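PDB 1T57: conserved protein from Methanothermobacter thermautotrophicus, which is of unknown function but binds flavin mononucleotide and magnesium ions, and probably has an alpha/beta fold akin to the pyruvate kinase C-terminal domain. Local coordinates for residues Y27-V39 against I169-A181. Numbering follows the deposited sequence.
With FMN (flavin mononucleotide), chain E.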
ATOM      1  N   TYR A  27     -23.369  -4.409 -28.224  1.00 36.16           N
ATOM      2  CA  TYR A  27     -23.151  -5.204 -27.016  1.00 36.10           C
ATOM      3  C   TYR A  27     -23.063  -6.670 -27.429  1.00 33.07           C
ATOM      4  O   TYR A  27     -24.060  -7.268 -27.794  1.00 32.92           O
ATOM      5  CB  TYR A  27     -24.304  -5.043 -26.015  1.00 31.99           C
ATOM      6  CG  TYR A  27     -24.410  -3.659 -25.439  1.00 37.27           C
ATOM      7  CD1 TYR A  27     -25.529  -2.876 -25.681  1.00 35.32           C
ATOM      8  CD2 TYR A  27     -23.365  -3.108 -24.699  1.00 31.95           C
ATOM      9  CE1 TYR A  27     -25.608  -1.579 -25.210  1.00 32.84           C
ATOM     10  CE2 TYR A  27     -23.427  -1.811 -24.233  1.00 30.16           C
ATOM     11  CZ  TYR A  27     -24.548  -1.051 -24.494  1.00 33.01           C
ATOM     12  OH  TYR A  27     -24.603   0.256 -24.094  1.00 31.83           O
ATOM     13  N   PHE A  28     -21.871  -7.249 -27.401  1.00 33.45           N
ATOM     14  CA  PHE A  28     -21.734  -8.660 -27.766  1.00 37.01           C
ATOM     15  C   PHE A  28     -22.256  -9.539 -26.642  1.00 36.82           C
ATOM     16  O   PHE A  28     -21.919  -9.348 -25.480  1.00 40.28           O
ATOM     17  CB  PHE A  28     -20.281  -8.999 -28.059  1.00 34.03           C
ATOM     18  CG  PHE A  28     -19.681  -8.172 -29.156  1.00 34.66           C
ATOM     19  CD1 PHE A  28     -18.599  -7.336 -28.892  1.00 28.57           C
ATOM     20  CD2 PHE A  28     -20.186  -8.237 -30.452  1.00 33.00           C
ATOM     21  CE1 PHE A  28     -18.035  -6.565 -29.900  1.00 29.33           C
ATOM     22  CE2 PHE A  28     -19.631  -7.470 -31.472  1.00 28.51           C
ATOM     23  CZ  PHE A  28     -18.549  -6.634 -31.195  1.00 33.06           C
ATOM     24  N   GLU A  29     -23.106 -10.482 -27.015  1.00 44.43           N
ATOM     25  CA  GLU A  29     -23.737 -11.399 -26.080  1.00 41.90           C
ATOM     26  C   GLU A  29     -22.690 -12.107 -25.243  1.00 37.97           C
ATOM     27  O   GLU A  29     -22.893 -12.364 -24.060  1.00 33.37           O
ATOM     28  CB  GLU A  29     -24.559 -12.419 -26.864  1.00 46.24           C
ATOM     29  CG  GLU A  29     -25.303 -13.423 -26.012  1.00 58.36           C
ATOM     30  CD  GLU A  29     -25.692 -14.661 -26.805  1.00 64.37           C
ATOM     31  OE1 GLU A  29     -26.173 -14.524 -27.957  1.00 67.81           O
ATOM     32  OE2 GLU A  29     -25.516 -15.771 -26.271  1.00 67.64           O
ATOM     33  N   GLU A  30     -21.573 -12.427 -25.877  1.00 32.73           N
ATOM     34  CA  GLU A  30     -20.473 -13.082 -25.189  1.00 41.02           C
ATOM     35  C   GLU A  30     -19.142 -12.532 -25.733  1.00 41.47           C
ATOM     36  O   GLU A  30     -19.077 -12.075 -26.883  1.00 38.76           O
ATOM     37  CB  GLU A  30     -20.549 -14.606 -25.408  1.00 42.82           C
ATOM     38  CG  GLU A  30     -21.846 -15.255 -24.901  1.00 44.19           C
ATOM     39  CD  GLU A  30     -21.902 -15.401 -23.385  1.00 47.73           C
ATOM     40  OE1 GLU A  30     -22.974 -15.770 -22.842  1.00 46.78           O
ATOM     41  OE2 GLU A  30     -20.873 -15.142 -22.728  1.00 46.39           O
ATOM     42  N   PRO A  31     -18.067 -12.567 -24.910  1.00 42.00           N
ATOM     43  CA  PRO A  31     -16.725 -12.093 -25.277  1.00 33.63           C
ATOM     44  C   PRO A  31     -15.956 -13.103 -26.141  1.00 36.65           C
ATOM     45  O   PRO A  31     -16.342 -14.257 -26.202  1.00 41.60           O
ATOM     46  CB  PRO A  31     -16.065 -11.851 -23.923  1.00 37.01           C
ATOM     47  CG  PRO A  31     -16.707 -12.884 -23.015  1.00 28.49           C
ATOM     48  CD  PRO A  31     -18.113 -13.071 -23.520  1.00 39.51           C
ATOM     49  N   GLY A  32     -14.897 -12.684 -26.831  1.00 31.04           N
ATOM     50  CA  GLY A  32     -14.156 -13.650 -27.627  1.00 29.88           C
ATOM     51  C   GLY A  32     -13.753 -13.256 -29.026  1.00 32.67           C
ATOM     52  O   GLY A  32     -14.212 -12.240 -29.536  1.00 34.87           O
ATOM     53  N   LYS A  33     -12.907 -14.081 -29.642  1.00 38.21           N
ATOM     54  CA  LYS A  33     -12.379 -13.891 -30.997  1.00 38.29           C
ATOM     55  C   LYS A  33     -13.449 -13.749 -32.087  1.00 43.34           C
ATOM     56  O   LYS A  33     -13.243 -13.075 -33.103  1.00 43.11           O
ATOM     57  CB  LYS A  33     -11.470 -15.075 -31.338  1.00 40.42           C
ATOM     58  CG  LYS A  33     -10.599 -14.907 -32.581  1.00 38.01           C
ATOM     59  CD  LYS A  33     -10.336 -16.260 -33.256  1.00 42.67           C
ATOM     60  CE  LYS A  33      -9.069 -16.246 -34.068  1.00 44.82           C
ATOM     61  NZ  LYS A  33      -7.959 -16.214 -33.100  1.00 51.92           N
ATOM     62  N   GLU A  34     -14.590 -14.393 -31.874  1.00 46.59           N
ATOM     63  CA  GLU A  34     -15.688 -14.369 -32.832  1.00 46.35           C
ATOM     64  C   GLU A  34     -16.149 -12.961 -33.215  1.00 46.16           C
ATOM     65  O   GLU A  34     -16.476 -12.703 -34.371  1.00 45.40           O
ATOM     66  CB  GLU A  34     -16.850 -15.155 -32.241  1.00 50.43           C
ATOM     67  CG  GLU A  34     -16.541 -15.672 -30.853  1.00 59.68           C
ATOM     68  CD  GLU A  34     -17.781 -15.774 -29.996  1.00 66.76           C
ATOM     69  OE1 GLU A  34     -17.665 -16.090 -28.792  1.00 71.70           O
ATOM     70  OE2 GLU A  34     -18.882 -15.536 -30.532  1.00 69.59           O
ATOM     71  N   ASN A  35     -16.184 -12.060 -32.232  1.00 42.11           N
ATOM     72  CA  ASN A  35     -16.636 -10.680 -32.440  1.00 38.44           C
ATOM     73  C   ASN A  35     -15.699  -9.795 -33.275  1.00 35.35           C
ATOM     74  O   ASN A  35     -16.113  -8.769 -33.801  1.00 34.46           O
ATOM     75  CB  ASN A  35     -16.864  -9.998 -31.082  1.00 36.35           C
ATOM     76  CG  ASN A  35     -17.753 -10.799 -30.161  1.00 37.17           C
ATOM     77  OD1 ASN A  35     -18.891 -11.107 -30.496  1.00 42.30           O
ATOM     78  ND2 ASN A  35     -17.249 -11.127 -28.986  1.00 40.55           N
ATOM     79  N   THR A  36     -14.442 -10.199 -33.400  1.00 37.02           N
ATOM     80  CA  THR A  36     -13.467  -9.396 -34.121  1.00 40.60           C
ATOM     81  C   THR A  36     -13.937  -8.681 -35.369  1.00 42.32           C
ATOM     82  O   THR A  36     -13.805  -7.456 -35.476  1.00 44.26           O
ATOM     83  CB  THR A  36     -12.232 -10.216 -34.488  1.00 39.16           C
ATOM     84  OG1 THR A  36     -11.728 -10.861 -33.314  1.00 41.83           O
ATOM     85  CG2 THR A  36     -11.136  -9.305 -35.026  1.00 36.14           C
ATOM     86  N   GLU A  37     -14.496  -9.436 -36.304  1.00 46.90           N
ATOM     87  CA  GLU A  37     -14.933  -8.862 -37.566  1.00 49.90           C
ATOM     88  C   GLU A  37     -15.880  -7.690 -37.385  1.00 49.23           C
ATOM     89  O   GLU A  37     -15.736  -6.653 -38.047  1.00 40.56           O
ATOM     90  CB  GLU A  37     -15.577  -9.942 -38.444  1.00 61.03           C
ATOM     91  CG  GLU A  37     -15.211  -9.818 -39.923  1.00 76.30           C
ATOM     92  CD  GLU A  37     -13.836  -9.198 -40.127  1.00 84.79           C
ATOM     93  OE1 GLU A  37     -13.770  -7.996 -40.474  1.00 91.51           O
ATOM     94  OE2 GLU A  37     -12.822  -9.904 -39.926  1.00 90.08           O
ATOM     95  N   ARG A  38     -16.832  -7.843 -36.474  1.00 48.98           N
ATOM     96  CA  ARG A  38     -17.781  -6.780 -36.229  1.00 46.99           C
ATOM     97  C   ARG A  38     -17.091  -5.553 -35.615  1.00 49.31           C
ATOM     98  O   ARG A  38     -17.361  -4.426 -36.031  1.00 44.74           O
ATOM     99  CB  ARG A  38     -18.913  -7.288 -35.332  1.00 53.50           C
ATOM    100  CG  ARG A  38     -20.096  -6.338 -35.241  1.00 59.66           C
ATOM    101  CD  ARG A  38     -20.540  -5.874 -36.622  1.00 64.18           C
ATOM    102  NE  ARG A  38     -21.577  -4.847 -36.557  1.00 64.07           N
ATOM    103  CZ  ARG A  38     -21.837  -3.983 -37.538  1.00 64.46           C
ATOM    104  NH1 ARG A  38     -21.129  -4.016 -38.666  1.00 57.39           N
ATOM    105  NH2 ARG A  38     -22.813  -3.090 -37.394  1.00 63.52           N
ATOM    106  N   VAL A  39     -16.185  -5.751 -34.654  1.00 42.77           N
ATOM    107  CA  VAL A  39     -15.532  -4.586 -34.077  1.00 39.84           C
ATOM    108  C   VAL A  39     -14.607  -3.921 -35.089  1.00 39.12           C
ATOM    109  O   VAL A  39     -14.486  -2.707 -35.093  1.00 39.77           O
ATOM    110  CB  VAL A  39     -14.751  -4.898 -32.737  1.00 31.56           C
ATOM    111  CG1 VAL A  39     -15.195  -6.194 -32.185  1.00 27.74           C
ATOM    112  CG2 VAL A  39     -13.232  -4.826 -32.938  1.00 29.99           C
ATOM    113  N   ILE A 169      -8.620   5.580 -31.460  1.00 27.83           N
ATOM    114  CA  ILE A 169      -9.546   4.470 -31.273  1.00 34.66           C
ATOM    115  C   ILE A 169      -8.696   3.333 -30.710  1.00 34.88           C
ATOM    116  O   ILE A 169      -7.732   2.939 -31.356  1.00 30.96           O
ATOM    117  CB  ILE A 169     -10.182   4.020 -32.617  1.00 35.21           C
ATOM    118  CG1 ILE A 169     -10.944   5.198 -33.265  1.00 36.60           C
ATOM    119  CG2 ILE A 169     -11.094   2.824 -32.385  1.00 29.80           C
ATOM    120  CD1 ILE A 169     -12.493   5.029 -33.347  1.00 34.75           C
ATOM    121  N   ALA A 170      -9.036   2.836 -29.516  1.00 33.42           N
ATOM    122  CA  ALA A 170      -8.292   1.742 -28.870  1.00 35.55           C
ATOM    123  C   ALA A 170      -9.054   0.428 -29.030  1.00 31.19           C
ATOM    124  O   ALA A 170     -10.250   0.391 -28.810  1.00 25.25           O
ATOM    125  CB  ALA A 170      -8.091   2.050 -27.391  1.00 36.45           C
ATOM    126  N   ILE A 171      -8.346  -0.642 -29.387  1.00 33.52           N
ATOM    127  CA  ILE A 171      -8.965  -1.958 -29.638  1.00 29.78           C
ATOM    128  C   ILE A 171      -8.382  -3.112 -28.821  1.00 30.88           C
ATOM    129  O   ILE A 171      -7.176  -3.387 -28.834  1.00 28.80           O
ATOM    130  CB  ILE A 171      -8.847  -2.317 -31.171  1.00 30.62           C
ATOM    131  CG1 ILE A 171      -9.670  -1.312 -31.998  1.00 33.86           C
ATOM    132  CG2 ILE A 171      -9.310  -3.731 -31.451  1.00 26.99           C
ATOM    133  CD1 ILE A 171      -9.202  -1.112 -33.478  1.00 32.51           C
ATOM    134  N   GLY A 172      -9.252  -3.805 -28.115  1.00 31.92           N
ATOM    135  CA  GLY A 172      -8.785  -4.919 -27.326  1.00 32.61           C
ATOM    136  C   GLY A 172      -9.783  -6.050 -27.330  1.00 26.72           C
ATOM    137  O   GLY A 172     -10.882  -5.914 -27.863  1.00 24.98           O
ATOM    138  N   GLY A 173      -9.407  -7.172 -26.731  1.00 30.73           N
ATOM    139  CA  GLY A 173     -10.321  -8.291 -26.690  1.00 31.15           C
ATOM    140  C   GLY A 173     -10.045  -9.257 -25.563  1.00 33.61           C
ATOM    141  O   GLY A 173      -9.188  -9.013 -24.719  1.00 37.37           O
ATOM    142  N   THR A 174     -10.779 -10.365 -25.552  1.00 34.29           N
ATOM    143  CA  THR A 174     -10.590 -11.367 -24.525  1.00 34.56           C
ATOM    144  C   THR A 174      -9.698 -12.482 -25.075  1.00 33.76           C
ATOM    145  O   THR A 174     -10.136 -13.306 -25.871  1.00 31.79           O
ATOM    146  CB  THR A 174     -11.938 -11.953 -24.063  1.00 33.54           C
ATOM    147  OG1 THR A 174     -12.814 -10.900 -23.632  1.00 34.56           O
ATOM    148  CG2 THR A 174     -11.730 -12.884 -22.923  1.00 27.27           C
ATOM    149  N   ALA A 175      -8.439 -12.452 -24.648  1.00 31.63           N
ATOM    150  CA  ALA A 175      -7.397 -13.417 -24.987  1.00 29.39           C
ATOM    151  C   ALA A 175      -7.047 -13.506 -26.465  1.00 29.41           C
ATOM    152  O   ALA A 175      -5.903 -13.320 -26.843  1.00 29.39           O
ATOM    153  CB  ALA A 175      -7.766 -14.797 -24.437  1.00 34.11           C
ATOM    154  N   TRP A 176      -8.039 -13.749 -27.301  1.00 31.49           N
ATOM    155  CA  TRP A 176      -7.812 -13.852 -28.740  1.00 35.24           C
ATOM    156  C   TRP A 176      -8.664 -12.852 -29.499  1.00 33.21           C
ATOM    157  O   TRP A 176      -9.824 -12.615 -29.141  1.00 36.32           O
ATOM    158  CB  TRP A 176      -8.131 -15.280 -29.208  1.00 30.89           C
ATOM    159  CG  TRP A 176      -7.227 -16.287 -28.583  1.00 25.63           C
ATOM    160  CD1 TRP A 176      -5.905 -16.465 -28.852  1.00 28.75           C
ATOM    161  CD2 TRP A 176      -7.532 -17.149 -27.478  1.00 32.84           C
ATOM    162  NE1 TRP A 176      -5.355 -17.373 -27.973  1.00 29.20           N
ATOM    163  CE2 TRP A 176      -6.330 -17.810 -27.119  1.00 34.26           C
ATOM    164  CE3 TRP A 176      -8.703 -17.426 -26.754  1.00 37.18           C
ATOM    165  CZ2 TRP A 176      -6.264 -18.729 -26.054  1.00 32.98           C
ATOM    166  CZ3 TRP A 176      -8.638 -18.340 -25.698  1.00 38.85           C
ATOM    167  CH2 TRP A 176      -7.424 -18.979 -25.360  1.00 36.70           C
ATOM    168  N   GLY A 177      -8.087 -12.263 -30.545  1.00 38.12           N
ATOM    169  CA  GLY A 177      -8.825 -11.314 -31.373  1.00 42.51           C
ATOM    170  C   GLY A 177      -9.356 -10.085 -30.664  1.00 38.65           C
ATOM    171  O   GLY A 177      -8.733  -9.596 -29.738  1.00 39.26           O
ATOM    172  N   ALA A 178     -10.523  -9.590 -31.066  1.00 42.52           N
ATOM    173  CA  ALA A 178     -11.060  -8.397 -30.429  1.00 42.94           C
ATOM    174  C   ALA A 178     -12.582  -8.353 -30.164  1.00 43.60           C
ATOM    175  O   ALA A 178     -13.387  -8.916 -30.914  1.00 45.97           O
ATOM    176  CB  ALA A 178     -10.614  -7.170 -31.235  1.00 36.22           C
ATOM    177  N   ASP A 179     -12.966  -7.688 -29.077  1.00 41.20           N
ATOM    178  CA  ASP A 179     -14.378  -7.553 -28.718  1.00 37.30           C
ATOM    179  C   ASP A 179     -14.681  -6.211 -28.029  1.00 35.83           C
ATOM    180  O   ASP A 179     -15.809  -5.939 -27.625  1.00 31.14           O
ATOM    181  CB  ASP A 179     -14.828  -8.739 -27.847  1.00 35.40           C
ATOM    182  CG  ASP A 179     -14.044  -8.864 -26.561  1.00 38.42           C
ATOM    183  OD1 ASP A 179     -14.171  -9.908 -25.885  1.00 37.00           O
ATOM    184  OD2 ASP A 179     -13.299  -7.927 -26.219  1.00 37.51           O
ATOM    185  N   THR A 180     -13.664  -5.362 -27.912  1.00 30.93           N
ATOM    186  CA  THR A 180     -13.846  -4.058 -27.299  1.00 28.74           C
ATOM    187  C   THR A 180     -13.086  -2.986 -28.037  1.00 22.62           C
ATOM    188  O   THR A 180     -11.915  -3.151 -28.363  1.00 29.54           O
ATOM    189  CB  THR A 180     -13.351  -4.017 -25.865  1.00 29.30           C
ATOM    190  OG1 THR A 180     -13.977  -5.049 -25.107  1.00 23.08           O
ATOM    191  CG2 THR A 180     -13.685  -2.670 -25.263  1.00 17.78           C
ATOM    192  N   ALA A 181     -13.738  -1.870 -28.309  1.00 29.11           N
ATOM    193  CA  ALA A 181     -13.060  -0.781 -29.006  1.00 31.17           C
ATOM    194  C   ALA A 181     -13.557   0.471 -28.354  1.00 24.72           C
ATOM    195  O   ALA A 181     -14.753   0.621 -28.140  1.00 25.91           O
ATOM    196  CB  ALA A 181     -13.402  -0.781 -30.486  1.00 22.43           C
TER
HETATM  197  N1  FMN E 200      -6.472 -10.209 -23.260  1.00 29.18           N
HETATM  198  C2  FMN E 200      -7.266 -10.410 -22.137  1.00 30.42           C
HETATM  199  O2  FMN E 200      -8.299 -11.044 -22.219  1.00 32.93           O
HETATM  200  N3  FMN E 200      -7.036  -9.793 -20.937  1.00 29.29           N
HETATM  201  C4  FMN E 200      -5.874  -9.093 -20.740  1.00 35.81           C
HETATM  202  O4  FMN E 200      -5.734  -8.445 -19.695  1.00 35.28           O
HETATM  203  C4A FMN E 200      -5.071  -8.848 -21.857  1.00 38.36           C
HETATM  204  N5  FMN E 200      -3.922  -8.103 -21.720  1.00 30.65           N
HETATM  205  C5A FMN E 200      -3.307  -7.640 -22.860  1.00 37.12           C
HETATM  206  C6  FMN E 200      -2.164  -6.876 -22.700  1.00 39.49           C
HETATM  207  C7  FMN E 200      -1.425  -6.485 -23.782  1.00 39.68           C
HETATM  208  C7M FMN E 200      -0.171  -5.724 -23.495  1.00 41.69           C
HETATM  209  C8  FMN E 200      -1.533  -7.226 -24.952  1.00 40.92           C
HETATM  210  C8M FMN E 200      -0.645  -6.924 -26.147  1.00 39.76           C
HETATM  211  C9  FMN E 200      -2.659  -8.029 -25.124  1.00 34.52           C
HETATM  212  C9A FMN E 200      -3.617  -8.171 -24.116  1.00 39.79           C
HETATM  213  N10 FMN E 200      -4.611  -9.156 -24.210  1.00 39.75           N
HETATM  214  C10 FMN E 200      -5.424  -9.353 -23.122  1.00 36.60           C
HETATM  215  C1' FMN E 200      -4.988  -9.815 -25.519  1.00 42.77           C
HETATM  216  C2' FMN E 200      -5.735  -8.826 -26.371  1.00 45.52           C
HETATM  217  O2' FMN E 200      -6.816  -8.294 -25.596  1.00 40.98           O
HETATM  218  C3' FMN E 200      -6.326  -9.497 -27.590  1.00 47.55           C
HETATM  219  O3' FMN E 200      -7.133 -10.574 -27.222  1.00 44.36           O
HETATM  220  C4' FMN E 200      -5.464  -9.770 -28.834  1.00 52.73           C
HETATM  221  O4' FMN E 200      -6.405 -10.141 -29.813  1.00 58.81           O
HETATM  222  C5' FMN E 200      -4.509 -10.931 -29.003  1.00 54.35           C
HETATM  223  O5' FMN E 200      -4.188 -10.845 -30.374  1.00 54.72           O
HETATM  224  P   FMN E 200      -4.248 -11.986 -31.506  1.00 51.20           P
HETATM  225  O1P FMN E 200      -3.477 -11.462 -32.667  1.00 53.46           O
HETATM  226  O2P FMN E 200      -5.686 -12.325 -31.947  1.00 49.82           O
HETATM  227  O3P FMN E 200      -3.557 -13.220 -30.911  1.00 54.41           O
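Phe28 and Asp179 meet where the loop between strand 22-28 and helix 36-50 packs on the FMN-binding loop of an alpha/beta domain that probably resembles the C-terminal domain of pyruvate kinase. That second loop joins the antiparallel strands 168-172 and 180-185. Phe28 turns the edge of its ring to the segment 169-181, with CE1 3.2 Å from Asp179 O. Asn35 CB sits over the centre of one ring face. Pro31 follows, its CB resting against Thr174 OG1 and Asp179 OD1. Gly32 N donates to Asp179 OD1 at 3.0 Å, on the anti side and 21° out of the carboxylate plane. Thr174 OG1 donates to the same oxygen at its syn lone pair, so OD1 is gripped from both segments. At the backbone angles of Gly32 a CB would press on the carbonyl O of Pro31.

Lys33 lies across Trp176, CB near CB. Asn35 faces Asp179 CB with ND2, at 3.6 Å. Its amide is held by a bond from ND2 to Glu30 O, in the carbonyl plane, which links Asn35 back to the backbone of Glu30. Thr36 places OG1 beside its own backbone N (chi1 -52°), where it donates to Lys33 O. Next to Gly177, which has a positive phi, Ala178 N gives a nearly straight bond to Thr36 OG1, 2.8 Å long with an angle of 171° at the hydrogen.

At the other side of the loop 173-177 lies the cofactor. Gly173 N bonds to the ribityl O2', Ala175 N to the flavin O2 and Gly177 N to the phosphate O2P. Val39 CG2 lies near Ile171 CG2, and Val43, one turn on, also covers Ile171. The same Val39 CG2 packs more closely on Ala178 CB, at 3.9 Å.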